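Local coordinates for sulfoquinovosidase (Escherichia coli, PDB 5AEG), which hydrolyses sulfoquinovosyl diacylglycerides and simpler sulfoquinovosides to release sulfoquinovose, which the bacterium degrades as a source of carbon and sulfur, at residues Ala355-Val365 and Tyr409-His417; Leu500-Tyr508 and Trp524-Arg535. One frame throughout, in Å; residues are numbered along the deposited sequence.

Interaction 1 of 2, residues Ala355-Val365 and Tyr409-His417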
loop_
_atom_site.group_PDB
_atom_site.type_symbol
_atom_site.label_atom_id
_atom_site.label_comp_id
_atom_site.label_asym_id
_atom_site.label_seq_id
_atom_site.Cartn_x
_atom_site.Cartn_y
_atom_site.Cartn_z
ATOM N N ALA A 355 -0.111 1.624 25.153
ATOM C CA ALA A 355 1.236 2.129 25.153
ATOM C C ALA A 355 1.358 3.181 26.209
ATOM O O ALA A 355 0.392 3.882 26.507
ATOM C CB ALA A 355 1.568 2.774 23.801
ATOM N N LYS A 356 2.576 3.398 26.684
ATOM C CA LYS A 356 2.827 4.497 27.647
ATOM C C LYS A 356 3.634 5.647 27.152
ATOM O O LYS A 356 4.257 5.604 26.081
ATOM C CB LYS A 356 3.523 3.884 28.856
ATOM C CG LYS A 356 2.480 3.226 29.771
ATOM C CD LYS A 356 2.796 1.796 30.099
ATOM C CE LYS A 356 1.911 1.296 31.255
ATOM N NZ LYS A 356 0.553 1.901 31.400
ATOM N N ASP A 357 3.593 6.732 27.919
ATOM C CA ASP A 357 4.391 7.907 27.684
ATOM C C ASP A 357 5.625 7.907 28.605
ATOM O O ASP A 357 5.826 6.933 29.323
ATOM C CB ASP A 357 3.565 9.195 27.712
ATOM C CG ASP A 357 3.028 9.599 29.096
ATOM O OD1 ASP A 357 3.420 9.041 30.138
ATOM O OD2 ASP A 357 2.208 10.544 29.057
ATOM N N ALA A 358 6.494 8.889 28.448
ATOM C CA ALA A 358 7.820 8.850 29.144
ATOM C C ALA A 358 7.599 8.851 30.666
ATOM O O ALA A 358 8.227 8.072 31.393
ATOM C CB ALA A 358 8.689 10.022 28.713
ATOM N N SER A 359 6.618 9.635 31.111
ATOM C CA SER A 359 6.263 9.673 32.544
ATOM C C SER A 359 5.451 8.473 33.064
ATOM O O SER A 359 4.960 8.544 34.148
ATOM C CB SER A 359 5.556 10.992 32.852
ATOM O OG SER A 359 4.347 11.083 32.137
ATOM N N GLY A 360 5.332 7.377 32.299
ATOM C CA GLY A 360 4.581 6.155 32.685
ATOM C C GLY A 360 3.026 6.180 32.613
ATOM O O GLY A 360 2.404 5.218 32.940
ATOM N N GLY A 361 2.404 7.272 32.216
ATOM C CA GLY A 361 0.957 7.304 32.021
ATOM C C GLY A 361 0.566 6.594 30.713
ATOM O O GLY A 361 1.431 6.309 29.866
ATOM N N ASP A 362 -0.714 6.258 30.587
ATOM C CA ASP A 362 -1.248 5.718 29.323
ATOM C C ASP A 362 -1.125 6.765 28.223
ATOM O O ASP A 362 -1.442 7.923 28.435
ATOM C CB ASP A 362 -2.704 5.221 29.492
ATOM C CG ASP A 362 -2.786 3.920 30.243
ATOM O OD1 ASP A 362 -1.787 3.146 30.304
ATOM O OD2 ASP A 362 -3.880 3.622 30.761
ATOM N N TYR A 363 -0.634 6.396 27.028
ATOM C CA TYR A 363 -0.457 7.411 25.987
ATOM C C TYR A 363 -1.781 7.634 25.259
ATOM O O TYR A 363 -2.329 6.674 24.693
ATOM C CB TYR A 363 0.598 6.936 24.965
ATOM C CG TYR A 363 1.175 8.009 24.140
ATOM C CD1 TYR A 363 0.432 8.583 23.105
ATOM C CD2 TYR A 363 2.517 8.361 24.257
ATOM C CE1 TYR A 363 0.975 9.586 22.336
ATOM C CE2 TYR A 363 3.063 9.343 23.476
ATOM C CZ TYR A 363 2.273 9.939 22.505
ATOM O OH TYR A 363 2.783 10.874 21.666
ATOM N N LEU A 364 -2.221 8.887 25.251
ATOM C CA LEU A 364 -3.377 9.334 24.505
ATOM C C LEU A 364 -2.975 10.254 23.375
ATOM O O LEU A 364 -2.306 11.230 23.581
ATOM C CB LEU A 364 -4.346 10.105 25.395
ATOM C CG LEU A 364 -4.810 9.388 26.668
ATOM C CD1 LEU A 364 -5.796 10.246 27.459
ATOM C CD2 LEU A 364 -5.356 8.009 26.374
ATOM N N VAL A 365 -3.440 9.957 22.177
ATOM C CA VAL A 365 -3.164 10.806 21.037
ATOM C C VAL A 365 -4.331 11.728 20.877
ATOM O O VAL A 365 -5.484 11.297 21.017
ATOM C CB VAL A 365 -2.986 9.970 19.774
ATOM C CG1 VAL A 365 -2.771 10.860 18.590
ATOM C CG2 VAL A 365 -1.806 9.030 19.928
ATOM N N TYR A 409 0.699 5.768 12.303
ATOM C CA TYR A 409 0.891 6.789 13.284
ATOM C C TYR A 409 1.012 6.169 14.666
ATOM O O TYR A 409 0.279 6.492 15.558
ATOM C CB TYR A 409 -0.183 7.928 13.212
ATOM C CG TYR A 409 0.180 9.102 14.174
ATOM C CD1 TYR A 409 1.553 9.443 14.435
ATOM C CD2 TYR A 409 -0.798 9.807 14.881
ATOM C CE1 TYR A 409 1.908 10.454 15.297
ATOM C CE2 TYR A 409 -0.427 10.826 15.789
ATOM C CZ TYR A 409 0.916 11.144 15.979
ATOM O OH TYR A 409 1.312 12.175 16.810
ATOM N N LEU A 410 1.955 5.258 14.820
ATOM C CA LEU A 410 2.556 4.937 16.166
ATOM C C LEU A 410 3.490 6.124 16.521
ATOM O O LEU A 410 4.473 6.387 15.821
ATOM C CB LEU A 410 3.384 3.675 16.187
ATOM C CG LEU A 410 3.983 3.461 17.605
ATOM C CD1 LEU A 410 2.881 2.982 18.586
ATOM C CD2 LEU A 410 5.172 2.555 17.636
ATOM N N PRO A 411 3.145 6.927 17.550
ATOM C CA PRO A 411 3.995 8.076 17.889
ATOM C C PRO A 411 5.344 7.611 18.344
ATOM O O PRO A 411 5.469 6.510 18.939
ATOM C CB PRO A 411 3.234 8.756 19.066
ATOM C CG PRO A 411 1.816 8.429 18.787
ATOM C CD PRO A 411 1.954 6.931 18.436
ATOM N N THR A 412 6.339 8.390 18.005
ATOM C CA THR A 412 7.714 7.976 18.302
ATOM C C THR A 412 8.201 8.230 19.726
ATOM O O THR A 412 9.334 7.850 20.089
ATOM C CB THR A 412 8.682 8.621 17.314
ATOM O OG1 THR A 412 8.235 9.946 16.966
ATOM C CG2 THR A 412 8.696 7.785 16.063
ATOM N N ASP A 413 7.340 8.798 20.532
ATOM C CA ASP A 413 7.581 8.965 22.000
ATOM C C ASP A 413 6.642 8.088 22.832
ATOM O O ASP A 413 6.404 8.396 23.999
ATOM C CB ASP A 413 7.517 10.442 22.380
ATOM C CG ASP A 413 6.211 11.057 22.134
ATOM O OD1 ASP A 413 5.336 10.387 21.565
ATOM O OD2 ASP A 413 6.029 12.242 22.454
ATOM N N THR A 414 6.144 6.974 22.249
ATOM C CA THR A 414 5.538 5.919 23.035
ATOM C C THR A 414 6.618 4.993 23.578
ATOM O O THR A 414 7.729 4.928 23.019
ATOM C CB THR A 414 4.584 5.023 22.203
ATOM O OG1 THR A 414 5.280 4.577 21.023
ATOM C CG2 THR A 414 3.331 5.814 21.847
ATOM N N TYR A 415 6.245 4.274 24.651
ATOM C CA TYR A 415 7.036 3.273 25.304
ATOM C C TYR A 415 6.197 2.028 25.274
ATOM O O TYR A 415 5.047 2.028 25.723
ATOM C CB TYR A 415 7.392 3.701 26.752
ATOM C CG TYR A 415 8.333 4.833 26.698
ATOM C CD1 TYR A 415 7.872 6.099 26.478
ATOM C CD2 TYR A 415 9.715 4.623 26.732
ATOM C CE1 TYR A 415 8.745 7.153 26.311
ATOM C CE2 TYR A 415 10.593 5.681 26.597
ATOM C CZ TYR A 415 10.088 6.938 26.374
ATOM O OH TYR A 415 10.890 8.024 26.243
ATOM N N LEU A 416 6.803 0.980 24.716
ATOM C CA LEU A 416 6.140 -0.226 24.362
ATOM C C LEU A 416 6.523 -1.369 25.268
ATOM O O LEU A 416 7.659 -1.430 25.749
ATOM C CB LEU A 416 6.518 -0.620 22.925
ATOM C CG LEU A 416 6.074 0.528 22.016
ATOM C CD1 LEU A 416 6.834 0.577 20.756
ATOM C CD2 LEU A 416 4.552 0.521 21.859
ATOM N N HIS A 417 5.583 -2.297 25.396
ATOM C CA HIS A 417 5.703 -3.469 26.250
ATOM C C HIS A 417 6.889 -4.353 25.930
ATOM O O HIS A 417 7.468 -4.918 26.842
ATOM C CB HIS A 417 4.466 -4.293 26.186
ATOM C CG HIS A 417 4.391 -5.383 27.195
ATOM N ND1 HIS A 417 4.856 -6.653 26.954
ATOM C CD2 HIS A 417 3.874 -5.399 28.447
ATOM C CE1 HIS A 417 4.665 -7.408 28.025
ATOM N NE2 HIS A 417 4.058 -6.671 28.936
HETATM O O HOH W 1 6.296 10.221 26.003
#

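Interaction 2 of 2, residues Leu500-Tyr508 and Trp524-Arg535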
loop_
_atom_site.group_PDB
_atom_site.type_symbol
_atom_site.label_atom_id
_atom_site.label_comp_id
_atom_site.label_asym_id
_atom_site.label_seq_id
_atom_site.Cartn_x
_atom_site.Cartn_y
_atom_site.Cartn_z
ATOM N N LEU A 500 -3.280 -7.294 -4.664
ATOM C CA LEU A 500 -4.688 -6.981 -4.534
ATOM C C LEU A 500 -4.884 -5.539 -4.082
ATOM O O LEU A 500 -4.571 -5.226 -2.931
ATOM C CB LEU A 500 -5.378 -7.974 -3.557
ATOM C CG LEU A 500 -5.200 -9.476 -3.873
ATOM C CD1 LEU A 500 -5.760 -10.325 -2.768
ATOM C CD2 LEU A 500 -5.852 -9.773 -5.166
ATOM N N HIS A 501 -5.452 -4.670 -4.928
ATOM C CA HIS A 501 -5.419 -3.240 -4.708
ATOM C C HIS A 501 -6.669 -2.601 -5.263
ATOM O O HIS A 501 -7.006 -2.855 -6.394
ATOM C CB HIS A 501 -4.200 -2.628 -5.446
ATOM C CG HIS A 501 -3.840 -1.238 -5.058
ATOM N ND1 HIS A 501 -4.117 -0.143 -5.842
ATOM C CD2 HIS A 501 -3.105 -0.774 -4.030
ATOM C CE1 HIS A 501 -3.579 0.933 -5.317
ATOM N NE2 HIS A 501 -2.907 0.566 -4.233
ATOM N N HIS A 502 -7.258 -1.680 -4.491
ATOM C CA HIS A 502 -8.348 -0.809 -4.998
ATOM C C HIS A 502 -8.256 0.540 -4.377
ATOM O O HIS A 502 -7.323 0.840 -3.548
ATOM C CB HIS A 502 -9.755 -1.459 -4.759
ATOM C CG HIS A 502 -10.241 -1.413 -3.336
ATOM N ND1 HIS A 502 -9.694 -2.166 -2.326
ATOM C CD2 HIS A 502 -11.210 -0.670 -2.753
ATOM C CE1 HIS A 502 -10.367 -1.976 -1.205
ATOM N NE2 HIS A 502 -11.220 -0.993 -1.411
ATOM N N SER A 503 -9.126 1.413 -4.863
ATOM C CA SER A 503 -9.185 2.779 -4.392
ATOM C C SER A 503 -10.662 3.172 -4.120
ATOM O O SER A 503 -11.627 2.531 -4.611
ATOM C CB SER A 503 -8.495 3.749 -5.344
ATOM O OG SER A 503 -9.154 3.750 -6.671
ATOM N N ASP A 504 -10.803 4.223 -3.302
ATOM C CA ASP A 504 -12.131 4.863 -3.104
ATOM C C ASP A 504 -12.683 5.412 -4.470
ATOM O O ASP A 504 -12.028 6.248 -5.113
ATOM C CB ASP A 504 -12.024 6.047 -2.130
ATOM C CG ASP A 504 -11.574 5.645 -0.723
ATOM O OD1 ASP A 504 -12.097 4.688 -0.099
ATOM O OD2 ASP A 504 -10.591 6.278 -0.279
ATOM N N ILE A 505 -13.805 4.907 -4.926
ATOM C CA ILE A 505 -14.411 5.409 -6.125
ATOM C C ILE A 505 -14.869 6.863 -5.861
ATOM O O ILE A 505 -15.738 7.100 -5.036
ATOM C CB ILE A 505 -15.600 4.576 -6.617
ATOM C CG1 ILE A 505 -15.123 3.214 -7.067
ATOM C CG2 ILE A 505 -16.233 5.324 -7.771
ATOM C CD1 ILE A 505 -16.158 2.132 -7.323
ATOM N N GLY A 506 -14.158 7.772 -6.492
ATOM C CA GLY A 506 -14.332 9.240 -6.430
ATOM C C GLY A 506 -13.336 9.947 -5.530
ATOM O O GLY A 506 -13.422 11.175 -5.351
ATOM N N GLY A 507 -12.431 9.169 -4.895
ATOM C CA GLY A 507 -11.400 9.765 -3.957
ATOM C C GLY A 507 -12.058 10.128 -2.635
ATOM O O GLY A 507 -13.240 9.782 -2.380
ATOM N N TYR A 508 -11.296 10.799 -1.784
ATOM C CA TYR A 508 -11.671 10.960 -0.388
ATOM C C TYR A 508 -11.574 12.441 0.123
ATOM O O TYR A 508 -12.541 13.020 0.678
ATOM C CB TYR A 508 -10.833 10.062 0.472
ATOM C CG TYR A 508 -11.036 10.310 1.964
ATOM C CD1 TYR A 508 -12.154 9.791 2.625
ATOM C CD2 TYR A 508 -10.119 11.056 2.692
ATOM C CE1 TYR A 508 -12.355 10.000 3.994
ATOM C CE2 TYR A 508 -10.313 11.269 4.050
ATOM C CZ TYR A 508 -11.430 10.741 4.674
ATOM O OH TYR A 508 -11.652 10.941 6.010
ATOM N N TRP A 524 -13.840 7.815 -12.186
ATOM C CA TRP A 524 -13.251 6.937 -11.223
ATOM C C TRP A 524 -13.956 5.602 -11.204
ATOM O O TRP A 524 -13.327 4.546 -11.050
ATOM C CB TRP A 524 -13.236 7.560 -9.808
ATOM C CG TRP A 524 -12.059 7.219 -8.989
ATOM C CD1 TRP A 524 -11.609 6.005 -8.628
ATOM C CD2 TRP A 524 -11.248 8.158 -8.313
ATOM N NE1 TRP A 524 -10.522 6.103 -7.781
ATOM C CE2 TRP A 524 -10.260 7.414 -7.572
ATOM C CE3 TRP A 524 -11.256 9.531 -8.257
ATOM C CZ2 TRP A 524 -9.291 8.010 -6.807
ATOM C CZ3 TRP A 524 -10.240 10.169 -7.495
ATOM C CH2 TRP A 524 -9.278 9.390 -6.794
ATOM N N CYS A 525 -15.288 5.631 -11.407
ATOM C CA CYS A 525 -16.046 4.409 -11.518
ATOM C C CYS A 525 -15.533 3.606 -12.723
ATOM O O CYS A 525 -15.439 2.395 -12.655
ATOM C CB CYS A 525 -17.558 4.718 -11.662
ATOM S SG CYS A 525 -18.557 3.213 -11.567
ATOM N N ASP A 526 -15.261 4.279 -13.843
ATOM C CA ASP A 526 -14.733 3.573 -15.043
ATOM C C ASP A 526 -13.391 2.844 -14.748
ATOM O O ASP A 526 -13.087 1.789 -15.318
ATOM C CB ASP A 526 -14.512 4.545 -16.162
ATOM C CG ASP A 526 -15.796 5.015 -16.875
ATOM O OD1 ASP A 526 -16.903 4.542 -16.481
ATOM O OD2 ASP A 526 -15.600 5.916 -17.776
ATOM N N PHE A 527 -12.554 3.486 -13.938
ATOM C CA PHE A 527 -11.263 2.928 -13.558
ATOM C C PHE A 527 -11.459 1.710 -12.663
ATOM O O PHE A 527 -10.971 0.599 -12.960
ATOM C CB PHE A 527 -10.462 4.068 -12.876
ATOM C CG PHE A 527 -9.181 3.644 -12.157
ATOM C CD1 PHE A 527 -8.399 2.584 -12.533
ATOM C CD2 PHE A 527 -8.766 4.418 -11.066
ATOM C CE1 PHE A 527 -7.223 2.308 -11.837
ATOM C CE2 PHE A 527 -7.540 4.209 -10.462
ATOM C CZ PHE A 527 -6.775 3.142 -10.813
ATOM N N SER A 528 -12.223 1.884 -11.568
ATOM C CA SER A 528 -12.409 0.850 -10.612
ATOM C C SER A 528 -13.083 -0.446 -11.113
ATOM O O SER A 528 -12.806 -1.541 -10.592
ATOM C CB SER A 528 -13.108 1.379 -9.318
ATOM O OG SER A 528 -12.268 2.336 -8.667
ATOM N N ALA A 529 -13.899 -0.340 -12.135
ATOM C CA ALA A 529 -14.498 -1.517 -12.770
ATOM C C ALA A 529 -13.451 -2.416 -13.441
ATOM O O ALA A 529 -13.763 -3.569 -13.732
ATOM C CB ALA A 529 -15.501 -1.055 -13.832
ATOM N N PHE A 530 -12.242 -1.887 -13.668
ATOM C CA PHE A 530 -11.060 -2.651 -14.129
ATOM C C PHE A 530 -9.982 -2.899 -13.099
ATOM O O PHE A 530 -8.786 -2.756 -13.373
ATOM C CB PHE A 530 -10.564 -2.008 -15.434
ATOM C CG PHE A 530 -11.578 -2.177 -16.547
ATOM C CD1 PHE A 530 -11.559 -3.326 -17.341
ATOM C CD2 PHE A 530 -12.555 -1.254 -16.761
ATOM C CE1 PHE A 530 -12.453 -3.523 -18.374
ATOM C CE2 PHE A 530 -13.499 -1.455 -17.771
ATOM C CZ PHE A 530 -13.418 -2.577 -18.616
ATOM N N THR A 531 -10.451 -3.167 -11.875
ATOM C CA THR A 531 -9.603 -3.482 -10.722
ATOM C C THR A 531 -10.296 -4.632 -10.001
ATOM O O THR A 531 -11.433 -4.988 -10.352
ATOM C CB THR A 531 -9.375 -2.285 -9.755
ATOM O OG1 THR A 531 -10.593 -2.013 -9.073
ATOM C CG2 THR A 531 -8.885 -1.110 -10.458
ATOM N N PRO A 532 -9.641 -5.257 -8.989
ATOM C CA PRO A 532 -10.346 -6.350 -8.391
ATOM C C PRO A 532 -11.464 -6.049 -7.354
ATOM O O PRO A 532 -12.086 -7.005 -6.795
ATOM C CB PRO A 532 -9.238 -7.205 -7.729
ATOM C CG PRO A 532 -8.135 -6.301 -7.516
ATOM C CD PRO A 532 -8.195 -5.273 -8.673
ATOM N N MET A 533 -11.747 -4.784 -7.073
ATOM C CA MET A 533 -12.788 -4.489 -6.068
ATOM C C MET A 533 -13.348 -3.106 -6.363
ATOM O O MET A 533 -12.575 -2.192 -6.596
ATOM C CB MET A 533 -12.199 -4.590 -4.648
ATOM C CG MET A 533 -13.202 -4.279 -3.557
ATOM S SD MET A 533 -12.503 -4.701 -1.981
ATOM C CE MET A 533 -13.722 -3.918 -0.909
ATOM N N MET A 534 -14.654 -2.993 -6.321
ATOM C CA MET A 534 -15.377 -1.763 -6.489
ATOM C C MET A 534 -16.027 -1.345 -5.157
ATOM O O MET A 534 -16.850 -2.100 -4.613
ATOM C CB MET A 534 -16.500 -1.907 -7.511
ATOM C CG MET A 534 -15.979 -2.161 -8.932
ATOM S SD MET A 534 -17.247 -1.997 -10.177
ATOM C CE MET A 534 -17.591 -0.212 -10.328
ATOM N N ARG A 535 -15.652 -0.163 -4.645
ATOM C CA ARG A 535 -16.158 0.303 -3.329
ATOM C C ARG A 535 -16.114 1.808 -3.339
ATOM O O ARG A 535 -15.083 2.381 -3.742
ATOM C CB ARG A 535 -15.313 -0.253 -2.167
ATOM C CG ARG A 535 -15.817 0.291 -0.807
ATOM C CD ARG A 535 -14.925 -0.056 0.338
ATOM N NE ARG A 535 -13.506 0.376 0.104
ATOM C CZ ARG A 535 -13.092 1.631 0.205
ATOM N NH1 ARG A 535 -13.933 2.656 0.495
ATOM N NH2 ARG A 535 -11.815 1.954 -0.037
HETATM O O HOH W 2 -10.533 0.354 -7.480
HETATM O O HOH W 3 -13.120 0.522 -5.792
#

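Interaction 1 of 2, residues Ala355-Val365 and Tyr409-His417
Lys356 and Tyr415 face each other as a single antiparallel, hydrogen-bonded beta bridge. Lys356 N gives its proton to Tyr415 O at 3.0 Å, and Tyr415 N returns one to Lys356 O at 2.8 Å. That same Lys356 O also takes a CA-H...O contact from Thr414. Just beyond the bridge, a water accepts from Ala358 N and donates to Asp413 O, carrying the polar link on into the type I turn Asp357-Gly360.

One side-chain hydrogen bond crosses: the phenol Tyr363 OH donates to Asp413 OD1 at 2.6 Å, meeting the carboxylate on its syn side with ring and carboxylate planes 62° apart. The bond ties the phenol end of Tyr363 to the turn Pro411-Thr414, itself closed by Thr414 OG1 bonding to Pro411 O.

The rest is apolar. Thr414 CG2 sits over one face of the Tyr363 ring, 3.8 Å from its centroid, a CH-pi contact. With CG anti to the backbone N (chi1 -161°), Tyr363 lays its ring across this methyl, while Pro411 CB comes within 3.8 Å of Tyr363 CZ. Val365 splits its branches, CG1 to Tyr409 CE2 at 3.7 Å and CG2 to Pro411 CG. At the outer end Ala358 CB packs 3.7 Å from Tyr415 CE1.

Strand 370-374 backs the contact through Val374, which touches Ala355, Tyr363 and Val365. This is loop-to-loop packing in the family 31 TIM-barrel domain: the segment 409-417, in the loop after strand 401-404, begins just after Glu408, an active-site residue by similarity, and lies against the excursion leading into strand 364-367.

Interaction 2 of 2, residues Leu500-Tyr508 and Trp524-Arg535
His502 meets Met533 and Arg535 with different parts of its ring. Met533 SD lies over one face, 3.8 Å from the ring centroid, and Arg535 NE donates to His502 NE2 at 3.1 Å, within the imidazole plane, the guanidinium being turned 76° from it.

Ser503 OG takes the indole proton of Trp524 NE1 at 2.9 Å along a nearly straight line (175°). Ser503 is also tied by water: one molecule joins its N to Thr531 OG1, and another accepts from Arg535 N and lies 2.8 Å from Ser503 O.

Asp504 OD1 is gripped end-on by Arg535 NH1 and by NH2 (2.7 Å), a salt bridge in which one oxygen takes both protons. The bend at chi3 (54°) swings the guanidinium to this carboxylate, whose OD2 accepts from Trp469.

Ile505 N donates to Arg535 O at 3.1 Å, and Ile505 CD1 packs on Met534 CB. Gly506 and Gly507 lie over the indole face, Gly507 CA 3.9 Å from the centroid of its six-membered ring. A leucine in place of Trp524 would probably leave Ser503 OG without its donor and open a gap beneath the glycine turn.

The strands 501-505 and 534-536 are neighbours in the parallel barrel sheet, joined by helix 518-528 in a beta-alpha-beta crossover; helix 486-495 touches Ser503 and Phe527, and helix 552-567 packs on Cys525 and Met534.

In the fold
Both contacts belong to the family 31 TIM-barrel domain and follow one another along the chain, interaction 1 closing before interaction 2 opens. Their centres are about 36 Å apart, on opposite sides of the chain's centre, and their nearest atoms about 14 Å. Interaction 1 joins loops at the periphery, one following barrel strand 401-404; interaction 2 is buried in the beta-alpha-beta unit that brings strands 501-505 and 534-536 together. Each reaches toward the active site at one point: in interaction 1 only the inner end, where Tyr409 lies near Glu408 (active by similarity), in interaction 2 Asp504, near the inferred proton donor Asp472 and the substrate-binding His537.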